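Local coordinates for insecticidal crystal protein Cry7Cal (PDB 5ZI1), which is a three-domain insecticidal delta-endotoxin active against a locust, here as its toxin portion, and probably acts by binding receptors and forming pores in gut membranes, at residues V246-R251 / V455-D460; E307-F312 / N364-W369; L112-F117 / W165-Y170; N502-N507 / L578-A583. All blocks are in the same frame, centred on the assembly; numbering follows the deposited sequence. Where two conformers were deposited one is given.

Interaction 1 (V246-R251 / V455-D460)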
loop_
_atom_site.group_PDB
_atom_site.type_symbol
_atom_site.label_atom_id
_atom_site.label_comp_id
_atom_site.label_asym_id
_atom_site.label_seq_id
_atom_site.Cartn_x
_atom_site.Cartn_y
_atom_site.Cartn_z
ATOM N N VAL A 246 -1.471 11.506 -10.020
ATOM C CA VAL A 246 -1.010 11.494 -8.638
ATOM C C VAL A 246 -1.848 10.484 -7.868
ATOM O O VAL A 246 -3.080 10.613 -7.793
ATOM C CB VAL A 246 -1.088 12.890 -8.000
ATOM C CG1 VAL A 246 -0.701 12.806 -6.525
ATOM C CG2 VAL A 246 -0.175 13.842 -8.741
ATOM N N THR A 247 -1.185 9.497 -7.273
ATOM C CA THR A 247 -1.877 8.401 -6.618
ATOM C C THR A 247 -1.436 8.242 -5.169
ATOM O O THR A 247 -0.369 8.722 -4.751
ATOM C CB THR A 247 -1.632 7.118 -7.379
ATOM O OG1 THR A 247 -0.223 6.865 -7.369
ATOM C CG2 THR A 247 -2.076 7.299 -8.822
ATOM N N GLU A 248 -2.285 7.557 -4.394
ATOM C CA GLU A 248 -2.029 7.322 -2.978
ATOM C C GLU A 248 -2.322 5.867 -2.636
ATOM O O GLU A 248 -3.279 5.288 -3.153
ATOM C CB GLU A 248 -2.891 8.227 -2.085
ATOM C CG GLU A 248 -3.035 9.663 -2.562
ATOM C CD GLU A 248 -3.699 10.554 -1.499
ATOM O OE1 GLU A 248 -4.740 10.127 -0.928
ATOM O OE2 GLU A 248 -3.166 11.663 -1.221
ATOM N N LEU A 249 -1.499 5.299 -1.746
ATOM C CA LEU A 249 -1.709 3.979 -1.158
ATOM C C LEU A 249 -2.283 4.161 0.244
ATOM O O LEU A 249 -1.556 4.534 1.168
ATOM C CB LEU A 249 -0.393 3.210 -1.071
ATOM C CG LEU A 249 0.435 3.045 -2.329
ATOM C CD1 LEU A 249 1.849 2.595 -1.967
ATOM C CD2 LEU A 249 -0.249 2.043 -3.278
ATOM N N THR A 250 -3.558 3.860 0.422
ATOM C CA THR A 250 -4.226 4.105 1.692
ATOM C C THR A 250 -4.202 2.914 2.636
ATOM O O THR A 250 -4.815 2.984 3.702
ATOM C CB THR A 250 -5.678 4.493 1.438
ATOM O OG1 THR A 250 -6.326 3.417 0.756
ATOM C CG2 THR A 250 -5.758 5.755 0.595
ATOM N N ARG A 251 -3.568 1.813 2.255
ATOM C CA ARG A 251 -3.619 0.610 3.073
ATOM C C ARG A 251 -2.764 0.778 4.330
ATOM O O ARG A 251 -1.720 1.434 4.310
ATOM C CB ARG A 251 -3.155 -0.604 2.267
ATOM C CG ARG A 251 -1.652 -0.825 2.161
ATOM C CD ARG A 251 -0.964 0.271 1.389
ATOM N NE ARG A 251 0.486 0.092 1.250
ATOM C CZ ARG A 251 1.393 0.370 2.190
ATOM N NH1 ARG A 251 1.025 0.821 3.388
ATOM N NH2 ARG A 251 2.678 0.179 1.926
ATOM N N VAL A 455 3.323 7.197 3.037
ATOM C CA VAL A 455 3.474 8.653 2.989
ATOM C C VAL A 455 2.982 9.260 1.675
ATOM O O VAL A 455 2.845 10.491 1.580
ATOM C CB VAL A 455 4.943 9.000 3.336
ATOM C CG1 VAL A 455 5.261 10.484 3.160
ATOM C CG2 VAL A 455 5.222 8.613 4.779
ATOM N N SER A 456 2.644 8.436 0.670
ATOM C CA SER A 456 2.035 8.989 -0.535
ATOM C C SER A 456 0.664 9.584 -0.253
ATOM O O SER A 456 0.200 10.446 -1.011
ATOM C CB SER A 456 1.910 7.916 -1.618
ATOM O OG SER A 456 1.116 6.838 -1.165
ATOM N N VAL A 457 -0.008 9.140 0.806
ATOM C CA VAL A 457 -1.264 9.776 1.180
ATOM C C VAL A 457 -0.972 11.164 1.723
ATOM O O VAL A 457 -0.148 11.331 2.632
ATOM C CB VAL A 457 -2.006 8.944 2.227
ATOM C CG1 VAL A 457 -3.409 9.526 2.433
ATOM C CG2 VAL A 457 -2.019 7.494 1.814
ATOM N N ARG A 458 -1.651 12.149 1.190
ATOM C CA ARG A 458 -1.432 13.518 1.557
ATOM C C ARG A 458 -2.604 14.026 2.387
ATOM O O ARG A 458 -3.735 13.562 2.219
ATOM C CB ARG A 458 -1.232 14.366 0.300
ATOM C CG ARG A 458 -0.088 13.850 -0.604
ATOM C CD ARG A 458 1.164 13.506 0.229
ATOM N NE ARG A 458 1.531 14.642 1.085
ATOM C CZ ARG A 458 2.212 14.561 2.230
ATOM N NH1 ARG A 458 2.468 15.673 2.923
ATOM N NH2 ARG A 458 2.639 13.384 2.685
ATOM N N PRO A 459 -2.361 14.906 3.361
ATOM C CA PRO A 459 -3.438 15.294 4.285
ATOM C C PRO A 459 -4.381 16.364 3.759
ATOM O O PRO A 459 -5.387 16.638 4.420
ATOM C CB PRO A 459 -2.676 15.779 5.525
ATOM C CG PRO A 459 -1.327 16.175 5.037
ATOM C CD PRO A 459 -1.025 15.246 3.883
ATOM N N ASP A 460 -4.156 16.879 2.547
ATOM C CA ASP A 460 -4.941 18.014 2.075
ATOM C C ASP A 460 -6.025 17.671 1.063
ATOM O O ASP A 460 -6.932 18.492 0.875
ATOM C CB ASP A 460 -4.032 19.072 1.441
ATOM C CG ASP A 460 -3.178 19.778 2.451
ATOM O OD1 ASP A 460 -2.024 20.103 2.114
ATOM O OD2 ASP A 460 -3.662 19.998 3.580
HETATM O O HOH W 1 0.649 11.505 -3.389
#

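Interaction 2 (E307-F312 / N364-W369)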
loop_
_atom_site.group_PDB
_atom_site.type_symbol
_atom_site.label_atom_id
_atom_site.label_comp_id
_atom_site.label_asym_id
_atom_site.label_seq_id
_atom_site.Cartn_x
_atom_site.Cartn_y
_atom_site.Cartn_z
ATOM N N GLU A 307 5.791 -6.129 41.057
ATOM C CA GLU A 307 7.036 -6.590 41.676
ATOM C C GLU A 307 6.947 -8.080 42.009
ATOM O O GLU A 307 6.900 -8.474 43.177
ATOM C CB GLU A 307 7.346 -5.753 42.923
ATOM C CG GLU A 307 8.735 -5.940 43.488
ATOM C CD GLU A 307 9.209 -4.743 44.314
ATOM O OE1 GLU A 307 10.430 -4.495 44.364
ATOM O OE2 GLU A 307 8.366 -4.042 44.921
ATOM N N PRO A 308 6.922 -8.951 40.984
ATOM C CA PRO A 308 6.899 -10.401 41.244
ATOM C C PRO A 308 8.233 -10.891 41.774
ATOM O O PRO A 308 8.313 -11.896 42.492
ATOM C CB PRO A 308 6.614 -11.008 39.858
ATOM C CG PRO A 308 7.093 -9.984 38.906
ATOM C CD PRO A 308 6.789 -8.663 39.546
ATOM N N ASN A 309 9.294 -10.206 41.342
ATOM C CA ASN A 309 10.672 -10.407 41.783
ATOM C C ASN A 309 11.479 -9.251 41.208
ATOM O O ASN A 309 11.843 -8.322 41.935
ATOM C CB ASN A 309 11.246 -11.750 41.338
ATOM C CG ASN A 309 10.686 -12.215 40.002
ATOM O OD1 ASN A 309 11.148 -11.776 38.948
ATOM N ND2 ASN A 309 9.763 -13.177 40.041
ATOM N N ASP A 310 11.715 -9.262 39.897
ATOM C CA ASP A 310 11.997 -8.002 39.228
ATOM C C ASP A 310 10.848 -7.039 39.494
ATOM O O ASP A 310 9.749 -7.441 39.901
ATOM C CB ASP A 310 12.114 -8.182 37.722
ATOM C CG ASP A 310 12.976 -9.365 37.333
ATOM O OD1 ASP A 310 14.123 -9.486 37.812
ATOM O OD2 ASP A 310 12.491 -10.163 36.495
ATOM N N ARG A 311 11.090 -5.759 39.225
ATOM C CA ARG A 311 10.043 -4.748 39.317
ATOM C C ARG A 311 10.053 -3.939 38.026
ATOM O O ARG A 311 11.123 -3.624 37.501
ATOM C CB ARG A 311 10.225 -3.861 40.584
ATOM C CG ARG A 311 9.784 -2.392 40.464
ATOM C CD ARG A 311 9.809 -1.674 41.854
ATOM N NE ARG A 311 8.665 -2.099 42.685
ATOM C CZ ARG A 311 7.640 -1.318 43.031
ATOM N NH1 ARG A 311 7.618 -0.054 42.623
ATOM N NH2 ARG A 311 6.647 -1.798 43.784
ATOM N N PHE A 312 8.867 -3.647 37.487
ATOM C CA PHE A 312 8.751 -3.087 36.141
ATOM C C PHE A 312 7.310 -2.702 35.871
ATOM O O PHE A 312 6.381 -3.328 36.388
ATOM C CB PHE A 312 9.202 -4.078 35.069
ATOM C CG PHE A 312 8.513 -5.394 35.165
ATOM C CD1 PHE A 312 7.290 -5.604 34.529
ATOM C CD2 PHE A 312 9.075 -6.423 35.919
ATOM C CE1 PHE A 312 6.640 -6.815 34.635
ATOM C CE2 PHE A 312 8.435 -7.650 36.015
ATOM C CZ PHE A 312 7.205 -7.847 35.375
ATOM N N ASN A 364 7.803 -11.273 32.331
ATOM C CA ASN A 364 8.167 -12.056 33.501
ATOM C C ASN A 364 7.102 -13.112 33.724
ATOM O O ASN A 364 5.919 -12.775 33.834
ATOM C CB ASN A 364 8.290 -11.178 34.737
ATOM C CG ASN A 364 8.713 -11.971 35.939
ATOM O OD1 ASN A 364 7.885 -12.517 36.672
ATOM N ND2 ASN A 364 10.014 -12.064 36.137
ATOM N N LYS A 365 7.515 -14.377 33.798
ATOM C CA LYS A 365 6.601 -15.482 34.069
ATOM C C LYS A 365 7.022 -16.151 35.372
ATOM O O LYS A 365 8.064 -16.805 35.430
ATOM C CB LYS A 365 6.571 -16.483 32.919
ATOM C CG LYS A 365 5.474 -17.519 33.062
ATOM C CD LYS A 365 5.448 -18.444 31.851
ATOM C CE LYS A 365 4.198 -19.308 31.819
ATOM N NZ LYS A 365 4.222 -20.389 32.839
ATOM N N SER A 366 6.194 -15.999 36.403
ATOM C CA SER A 366 6.448 -16.572 37.718
ATOM C C SER A 366 5.164 -17.170 38.279
ATOM O O SER A 366 4.754 -18.264 37.878
ATOM C CB SER A 366 7.010 -15.504 38.661
ATOM O OG SER A 366 8.171 -14.904 38.101
ATOM N N ALA A 367 4.527 -16.475 39.221
ATOM C CA ALA A 367 3.203 -16.906 39.639
ATOM C C ALA A 367 2.167 -16.527 38.596
ATOM O O ALA A 367 1.142 -17.203 38.473
ATOM C CB ALA A 367 2.835 -16.302 40.992
ATOM N N THR A 368 2.413 -15.443 37.856
ATOM C CA THR A 368 1.604 -15.031 36.723
ATOM C C THR A 368 2.548 -14.589 35.615
ATOM O O THR A 368 3.770 -14.584 35.783
ATOM C CB THR A 368 0.618 -13.920 37.096
ATOM O OG1 THR A 368 -0.264 -13.691 35.993
ATOM C CG2 THR A 368 1.353 -12.631 37.433
ATOM N N TRP A 369 1.979 -14.222 34.466
ATOM C CA TRP A 369 2.749 -13.999 33.246
ATOM C C TRP A 369 2.520 -12.561 32.791
ATOM O O TRP A 369 1.437 -12.223 32.303
ATOM C CB TRP A 369 2.342 -15.023 32.187
ATOM C CG TRP A 369 3.259 -15.129 31.017
ATOM C CD1 TRP A 369 4.307 -14.312 30.721
ATOM C CD2 TRP A 369 3.206 -16.116 29.973
ATOM N NE1 TRP A 369 4.914 -14.728 29.556
ATOM C CE2 TRP A 369 4.251 -15.831 29.076
ATOM C CE3 TRP A 369 2.374 -17.211 29.709
ATOM C CZ2 TRP A 369 4.486 -16.599 27.930
ATOM C CZ3 TRP A 369 2.617 -17.980 28.575
ATOM C CH2 TRP A 369 3.665 -17.672 27.705
#

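Interaction 3 (L112-F117 / W165-Y170)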
loop_
_atom_site.group_PDB
_atom_site.type_symbol
_atom_site.label_atom_id
_atom_site.label_comp_id
_atom_site.label_asym_id
_atom_site.label_seq_id
_atom_site.Cartn_x
_atom_site.Cartn_y
_atom_site.Cartn_z
ATOM N N LEU A 112 15.857 0.945 -35.528
ATOM C CA LEU A 112 16.617 0.262 -34.483
ATOM C C LEU A 112 15.860 0.215 -33.165
ATOM O O LEU A 112 15.899 -0.800 -32.467
ATOM C CB LEU A 112 17.981 0.929 -34.281
ATOM C CG LEU A 112 19.033 0.503 -35.305
ATOM C CD1 LEU A 112 20.196 1.473 -35.269
ATOM C CD2 LEU A 112 19.506 -0.927 -35.039
ATOM N N VAL A 113 15.160 1.288 -32.802
ATOM C CA VAL A 113 14.476 1.242 -31.517
ATOM C C VAL A 113 13.193 0.428 -31.627
ATOM O O VAL A 113 12.843 -0.286 -30.679
ATOM C CB VAL A 113 14.242 2.657 -30.947
ATOM C CG1 VAL A 113 13.357 3.503 -31.870
ATOM C CG2 VAL A 113 13.659 2.568 -29.551
ATOM N N TYR A 114 12.519 0.472 -32.786
ATOM C CA TYR A 114 11.398 -0.433 -33.036
ATOM C C TYR A 114 11.800 -1.890 -32.854
ATOM O O TYR A 114 11.076 -2.654 -32.188
ATOM C CB TYR A 114 10.816 -0.223 -34.424
ATOM C CG TYR A 114 9.768 -1.262 -34.803
ATOM C CD1 TYR A 114 8.433 -1.044 -34.519
ATOM C CD2 TYR A 114 10.102 -2.444 -35.441
ATOM C CE1 TYR A 114 7.469 -1.970 -34.831
ATOM C CE2 TYR A 114 9.138 -3.377 -35.762
ATOM C CZ TYR A 114 7.821 -3.131 -35.470
ATOM O OH TYR A 114 6.843 -4.051 -35.807
ATOM N N GLU A 115 12.926 -2.306 -33.448
ATOM C CA GLU A 115 13.371 -3.692 -33.331
ATOM C C GLU A 115 13.675 -4.098 -31.906
ATOM O O GLU A 115 13.310 -5.191 -31.499
ATOM C CB GLU A 115 14.615 -3.858 -34.188
ATOM C CG GLU A 115 15.070 -5.305 -34.350
ATOM C CD GLU A 115 16.467 -5.532 -33.821
ATOM O OE1 GLU A 115 16.591 -5.749 -32.600
ATOM O OE2 GLU A 115 17.428 -5.487 -34.619
ATOM N N ARG A 116 14.438 -3.273 -31.163
ATOM C CA ARG A 116 14.699 -3.585 -29.762
ATOM C C ARG A 116 13.417 -3.647 -28.956
ATOM O O ARG A 116 13.324 -4.452 -28.019
ATOM C CB ARG A 116 15.661 -2.583 -29.128
ATOM C CG ARG A 116 16.932 -2.414 -29.913
ATOM C CD ARG A 116 18.002 -3.367 -29.397
ATOM N NE ARG A 116 19.249 -3.134 -30.122
ATOM C CZ ARG A 116 19.595 -3.760 -31.242
ATOM N NH1 ARG A 116 18.791 -4.691 -31.765
ATOM N NH2 ARG A 116 20.737 -3.454 -31.829
ATOM N N PHE A 117 12.417 -2.839 -29.310
ATOM C CA PHE A 117 11.175 -2.869 -28.549
ATOM C C PHE A 117 10.464 -4.209 -28.711
ATOM O O PHE A 117 10.149 -4.881 -27.722
ATOM C CB PHE A 117 10.251 -1.723 -28.960
ATOM C CG PHE A 117 8.880 -1.842 -28.349
ATOM C CD1 PHE A 117 8.641 -1.366 -27.072
ATOM C CD2 PHE A 117 7.854 -2.495 -29.014
ATOM C CE1 PHE A 117 7.389 -1.503 -26.486
ATOM C CE2 PHE A 117 6.595 -2.645 -28.439
ATOM C CZ PHE A 117 6.362 -2.146 -27.176
ATOM N N TRP A 165 7.915 5.875 -34.308
ATOM C CA TRP A 165 8.869 4.887 -34.791
ATOM C C TRP A 165 8.514 4.323 -36.155
ATOM O O TRP A 165 9.306 3.554 -36.712
ATOM C CB TRP A 165 8.967 3.728 -33.821
ATOM C CG TRP A 165 9.518 4.084 -32.503
ATOM C CD1 TRP A 165 10.238 5.201 -32.174
ATOM C CD2 TRP A 165 9.402 3.312 -31.313
ATOM N NE1 TRP A 165 10.582 5.161 -30.846
ATOM C CE2 TRP A 165 10.072 4.015 -30.292
ATOM C CE3 TRP A 165 8.791 2.095 -31.007
ATOM C CZ2 TRP A 165 10.155 3.532 -28.995
ATOM C CZ3 TRP A 165 8.871 1.622 -29.719
ATOM C CH2 TRP A 165 9.546 2.337 -28.729
ATOM N N GLY A 166 7.355 4.679 -36.702
ATOM C CA GLY A 166 6.864 4.069 -37.917
ATOM C C GLY A 166 5.852 2.962 -37.707
ATOM O O GLY A 166 5.562 2.224 -38.652
ATOM N N MET A 167 5.320 2.810 -36.499
ATOM C CA MET A 167 4.291 1.818 -36.254
ATOM C C MET A 167 2.971 2.304 -36.822
ATOM O O MET A 167 2.614 3.480 -36.683
ATOM C CB MET A 167 4.147 1.545 -34.755
ATOM C CG MET A 167 5.142 0.538 -34.215
ATOM S SD MET A 167 4.925 0.159 -32.472
ATOM C CE MET A 167 3.251 -0.387 -32.383
ATOM N N GLN A 168 2.246 1.393 -37.459
ATOM C CA GLN A 168 0.915 1.715 -37.933
ATOM C C GLN A 168 -0.092 1.581 -36.798
ATOM O O GLN A 168 0.173 0.961 -35.761
ATOM C CB GLN A 168 0.540 0.816 -39.109
ATOM C CG GLN A 168 0.797 1.480 -40.451
ATOM C CD GLN A 168 0.690 0.497 -41.597
ATOM O OE1 GLN A 168 1.512 -0.419 -41.709
ATOM N NE2 GLN A 168 -0.314 0.685 -42.468
ATOM N N GLN A 169 -1.269 2.176 -37.003
ATOM C CA GLN A 169 -2.212 2.272 -35.896
ATOM C C GLN A 169 -2.640 0.891 -35.419
ATOM O O GLN A 169 -2.790 0.671 -34.209
ATOM C CB GLN A 169 -3.423 3.121 -36.296
ATOM C CG GLN A 169 -4.420 3.380 -35.148
ATOM C CD GLN A 169 -3.854 4.265 -34.048
ATOM O OE1 GLN A 169 -3.539 5.434 -34.275
ATOM N NE2 GLN A 169 -3.710 3.706 -32.848
ATOM N N TYR A 170 -2.817 -0.059 -36.343
ATOM C CA TYR A 170 -3.289 -1.378 -35.937
ATOM C C TYR A 170 -2.318 -2.029 -34.965
ATOM O O TYR A 170 -2.733 -2.731 -34.040
ATOM C CB TYR A 170 -3.502 -2.289 -37.156
ATOM C CG TYR A 170 -2.223 -2.804 -37.792
ATOM C CD1 TYR A 170 -1.528 -3.901 -37.253
ATOM C CD2 TYR A 170 -1.718 -2.218 -38.942
ATOM C CE1 TYR A 170 -0.358 -4.362 -37.830
ATOM C CE2 TYR A 170 -0.558 -2.689 -39.540
ATOM C CZ TYR A 170 0.114 -3.758 -38.975
ATOM O OH TYR A 170 1.265 -4.215 -39.562
#

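Interaction 4 (N502-N507 / L578-A583)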
loop_
_atom_site.group_PDB
_atom_site.type_symbol
_atom_site.label_atom_id
_atom_site.label_comp_id
_atom_site.label_asym_id
_atom_site.label_seq_id
_atom_site.Cartn_x
_atom_site.Cartn_y
_atom_site.Cartn_z
ATOM N N ASN A 502 -30.617 -0.542 -2.333
ATOM C CA ASN A 502 -31.829 -0.677 -1.530
ATOM C C ASN A 502 -31.594 -0.387 -0.050
ATOM O O ASN A 502 -32.571 -0.211 0.689
ATOM C CB ASN A 502 -32.465 -2.074 -1.696
ATOM C CG ASN A 502 -31.676 -3.202 -1.006
ATOM O OD1 ASN A 502 -31.568 -3.256 0.232
ATOM N ND2 ASN A 502 -31.169 -4.143 -1.811
ATOM N N ASN A 503 -30.342 -0.328 0.407
ATOM C CA ASN A 503 -30.059 -0.000 1.798
ATOM C C ASN A 503 -29.608 1.440 1.996
ATOM O O ASN A 503 -29.417 1.860 3.145
ATOM C CB ASN A 503 -28.998 -0.946 2.363
ATOM C CG ASN A 503 -29.536 -2.329 2.620
ATOM O OD1 ASN A 503 -30.724 -2.503 2.899
ATOM N ND2 ASN A 503 -28.668 -3.330 2.523
ATOM N N LEU A 504 -29.435 2.202 0.920
ATOM C CA LEU A 504 -29.160 3.627 1.037
ATOM C C LEU A 504 -30.348 4.340 1.672
ATOM O O LEU A 504 -31.469 4.236 1.154
ATOM C CB LEU A 504 -28.874 4.237 -0.327
ATOM C CG LEU A 504 -27.418 4.370 -0.762
ATOM C CD1 LEU A 504 -27.343 5.171 -2.055
ATOM C CD2 LEU A 504 -26.584 5.019 0.320
ATOM N N PRO A 505 -30.163 5.055 2.779
ATOM C CA PRO A 505 -31.248 5.916 3.267
ATOM C C PRO A 505 -31.633 6.977 2.259
ATOM O O PRO A 505 -32.820 7.248 2.059
ATOM C CB PRO A 505 -30.658 6.543 4.543
ATOM C CG PRO A 505 -29.520 5.665 4.933
ATOM C CD PRO A 505 -28.978 5.103 3.648
ATOM N N SER A 506 -30.646 7.590 1.616
ATOM C CA SER A 506 -30.885 8.646 0.651
ATOM C C SER A 506 -29.855 8.498 -0.465
ATOM O O SER A 506 -29.104 7.517 -0.524
ATOM C CB SER A 506 -30.835 10.027 1.326
ATOM O OG SER A 506 -29.501 10.448 1.547
ATOM N N ASN A 507 -29.819 9.483 -1.361
ATOM C CA ASN A 507 -28.920 9.413 -2.499
ATOM C C ASN A 507 -27.460 9.602 -2.106
ATOM O O ASN A 507 -26.570 9.167 -2.844
ATOM C CB ASN A 507 -29.310 10.471 -3.536
ATOM C CG ASN A 507 -30.618 10.158 -4.240
ATOM O OD1 ASN A 507 -31.149 9.039 -4.164
ATOM N ND2 ASN A 507 -31.146 11.152 -4.941
ATOM N N LEU A 578 -20.529 12.569 -3.397
ATOM C CA LEU A 578 -20.910 11.625 -4.436
ATOM C C LEU A 578 -22.300 11.119 -4.105
ATOM O O LEU A 578 -22.618 10.879 -2.935
ATOM C CB LEU A 578 -19.936 10.446 -4.544
ATOM C CG LEU A 578 -20.194 9.513 -5.744
ATOM C CD1 LEU A 578 -18.901 9.165 -6.462
ATOM C CD2 LEU A 578 -20.926 8.249 -5.348
ATOM N N TYR A 579 -23.131 10.981 -5.136
ATOM C CA TYR A 579 -24.513 10.573 -4.969
ATOM C C TYR A 579 -24.806 9.386 -5.868
ATOM O O TYR A 579 -24.239 9.255 -6.952
ATOM C CB TYR A 579 -25.496 11.704 -5.321
ATOM C CG TYR A 579 -25.296 13.001 -4.586
ATOM C CD1 TYR A 579 -24.374 13.926 -5.024
ATOM C CD2 TYR A 579 -26.058 13.311 -3.473
ATOM C CE1 TYR A 579 -24.195 15.123 -4.361
ATOM C CE2 TYR A 579 -25.887 14.509 -2.796
ATOM C CZ TYR A 579 -24.954 15.412 -3.250
ATOM O OH TYR A 579 -24.771 16.613 -2.597
ATOM N N ILE A 580 -25.707 8.532 -5.405
ATOM C CA ILE A 580 -26.352 7.519 -6.220
ATOM C C ILE A 580 -27.822 7.880 -6.244
ATOM O O ILE A 580 -28.459 7.952 -5.188
ATOM C CB ILE A 580 -26.156 6.103 -5.660
ATOM C CG1 ILE A 580 -24.678 5.707 -5.661
ATOM C CG2 ILE A 580 -26.994 5.100 -6.447
ATOM C CD1 ILE A 580 -24.069 5.630 -7.038
ATOM N N ILE A 581 -28.368 8.103 -7.436
ATOM C CA ILE A 581 -29.770 8.481 -7.572
ATOM C C ILE A 581 -30.577 7.197 -7.419
ATOM O O ILE A 581 -30.716 6.423 -8.375
ATOM C CB ILE A 581 -30.046 9.185 -8.903
ATOM C CG1 ILE A 581 -28.999 10.277 -9.146
ATOM C CG2 ILE A 581 -31.453 9.777 -8.927
ATOM C CD1 ILE A 581 -28.865 11.270 -8.006
ATOM N N LYS A 582 -31.102 6.961 -6.208
ATOM C CA LYS A 582 -31.772 5.693 -5.910
ATOM C C LYS A 582 -32.873 5.388 -6.919
ATOM O O LYS A 582 -32.946 4.277 -7.451
ATOM C CB LYS A 582 -32.355 5.713 -4.495
ATOM C CG LYS A 582 -31.343 5.596 -3.380
ATOM C CD LYS A 582 -32.030 5.417 -2.028
ATOM C CE LYS A 582 -32.303 3.957 -1.724
ATOM N NZ LYS A 582 -33.691 3.512 -1.977
ATOM N N ALA A 583 -33.722 6.385 -7.205
ATOM C CA ALA A 583 -34.938 6.181 -7.991
ATOM C C ALA A 583 -34.660 5.590 -9.361
ATOM O O ALA A 583 -35.480 4.827 -9.881
ATOM C CB ALA A 583 -35.684 7.500 -8.159
HETATM O O HOH W 2 -33.429 9.139 -6.149
#

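Interaction 1 (V246-R251 / V455-D460)
Glu-248 and Arg-458, and Leu-249 and Ser-456, are joined by hydrogen bonds running in opposite directions between two loops. In the first, N of Arg-458 reaches OE2 of Glu-248 at 2.9 Å, coming from above the carboxylate plane, 53° out of it. A chain extended beyond CG (chi2 -170°) carries the carboxylate there. In the second, N of Leu-249 donates almost straight (171°) to OG of Ser-456 at 3.1 Å. That hydroxyl is also bonded to His-454, so two partners fix its rotation. Water 1 adds a bridge, donating to O of Ser-456 at 2.6 Å and, at greater length, to O of Thr-247.

Charge enters through the other carboxylate oxygen: OE1 of Glu-248 forms a salt bridge with Lys-475, whose NZ also bonds O of Arg-458. The buried carboxylate is therefore held at both oxygens, which probably keeps it ionised.

Van der Waals contact comes mainly from the two methyls of Val-457, both against oxygens. Its CG1 lies 3.7 Å from OE1 of Glu-248, while CG2 presses on O of Leu-249 at 3.1 Å. Met-25 of helix 13-26, in the N-terminal domain, touches Thr-247, Leu-249 and Ser-456. With Lys-475 and the pairing of Val-246 with strand 468-472, this is consistent with a buried polar junction between domains of the three-domain Cry fold.

Interaction 2 (E307-F312 / N364-W369)
Pro-308 passes CB and CG beside OD1 of Asn-364, CG at 3.5 Å, the two side chains sliding past each other in opposite directions. Next along the loop, Asn-309 meets both Asn-364 and Ser-366. Its ND2 donates to OG of Ser-366 at 3.0 Å, and the hydroxyl lies only 3° out of the amide plane. Its OD1 takes a weak bond from ND2 of Asn-364, bent to 127°. A chi1 of 32°, short of the usual staggered value, also brings OD1 back to the N of Asp-310, 2.7 Å away, closing a tight bond within the loop. The serine hydroxyl in turn donates to OD1 of Asn-364 at 2.8 Å.

Asp-310 turns its carboxylate perpendicular to the Asn-364 amide, OD2 standing 3.1 Å from ND2; the same oxygen is bonded to OH of Tyr-268. Phe-312 ends the walk with a carbon contact, its CZ 3.6 Å from CB of Asn-364, at an oblique approach to the ring.

The turn 307-311 joins the antiparallel strands 294-306 and 312-324, while Asn-364 belongs to the end of strand 352-365, before the turn into strand 369-382. The contact thus brings together hairpin ends from two sheets of the middle, mainly beta domain of the three-domain Cry toxin, far from the chain's centre, with Tyr-370 and Ala-372 of strand 369-382 touching Pro-308 and Phe-312, and Lys-267 alongside Asn-364.

Interaction 3 (L112-F117 / W165-Y170)
With chi1 at -65°, CG of Trp-165 stands anti to its carbonyl carbon, and the indole reaches helix 107-127; Phe-117 swings CG anti to its own backbone N to meet it. This is helix packing in the N-terminal helical bundle of the toxin, at the turn between helices 141-165 and 169-202. Gly-166, with positive phi, ends the first of these in a Schellman motif. Val-113 provides a CH-pi contact: CG1 lies 3.5 Å from the centroid of the indole five-membered ring, 16° off its normal. CG2 of the same valine follows the benzo side, 3.7 Å from CZ2. Phe-117 packs obliquely against the six-membered ring, centroids 5.6 Å apart and planes at 55°. Trp-100 meets the indole edge-to-face, and Tyr-93 of helix 73-101 also touches it. Within the turn, Met-167 makes a Met-aromatic contact at the edge of Tyr-114, whose OH is bonded to Glu-171. The methionine's CG comes nearer than its sulfur, lying 3.5 Å from CE1 of Tyr-114.

Interaction 4 (N502-N507 / L578-A583)
Asn-507 pairs alongside the end of strand 575-580 in the antiparallel sheet of the C-terminal beta domain, just before strand 508-513. The tight part of the contact is a two-point grip. N of Ile-580 donates to O of Asn-507 at 2.8 Å, and N of Lys-582 donates to OD1 of Asn-507 at 2.9 Å. This second bond is nearly straight at hydrogen (173°) but arrives from above the amide, 52° out of plane. The asparagine's chi1 of -70° sets CG beside the backbone N, which lets OD1 meet N of Lys-582. Leu-504 adds an apolar contact, its CD1 meeting CB of Ile-580.

Lys-582 forms the partly exposed rim, its aliphatic chain, bent at chi3 and chi4, lying along the loop. Its CE comes within 3.0 Å of O of Leu-504 and 3.7 Å of CB of Leu-504. The solvent side belongs to exposed Ala-583 and to water 2, which donates to OD1 of Asn-507 at 3.0 Å and accepts from N of Ala-583.

The four contacts share no secondary-structure element, and none touches another. Interactions 1 and 3 are buried, yet opposite in chemistry: near the middle of the chain, interaction 1 depends on polar and charged groups held from several sides, whereas interaction 3 is made by aromatic and aliphatic side chains within the helical domain. Interactions 2 and 4 are partly buried and lie at sheet ends; interaction 2 relies on side-chain amides and a hydroxyl, interaction 4 largely on main-chain amides gripping one asparagine. Interactions 2 and 3 fall on opposite sides of the chain's centre, their centres about 73 Å apart, while interactions 1 and 4 are the closest pair, with centres about 28 Å apart.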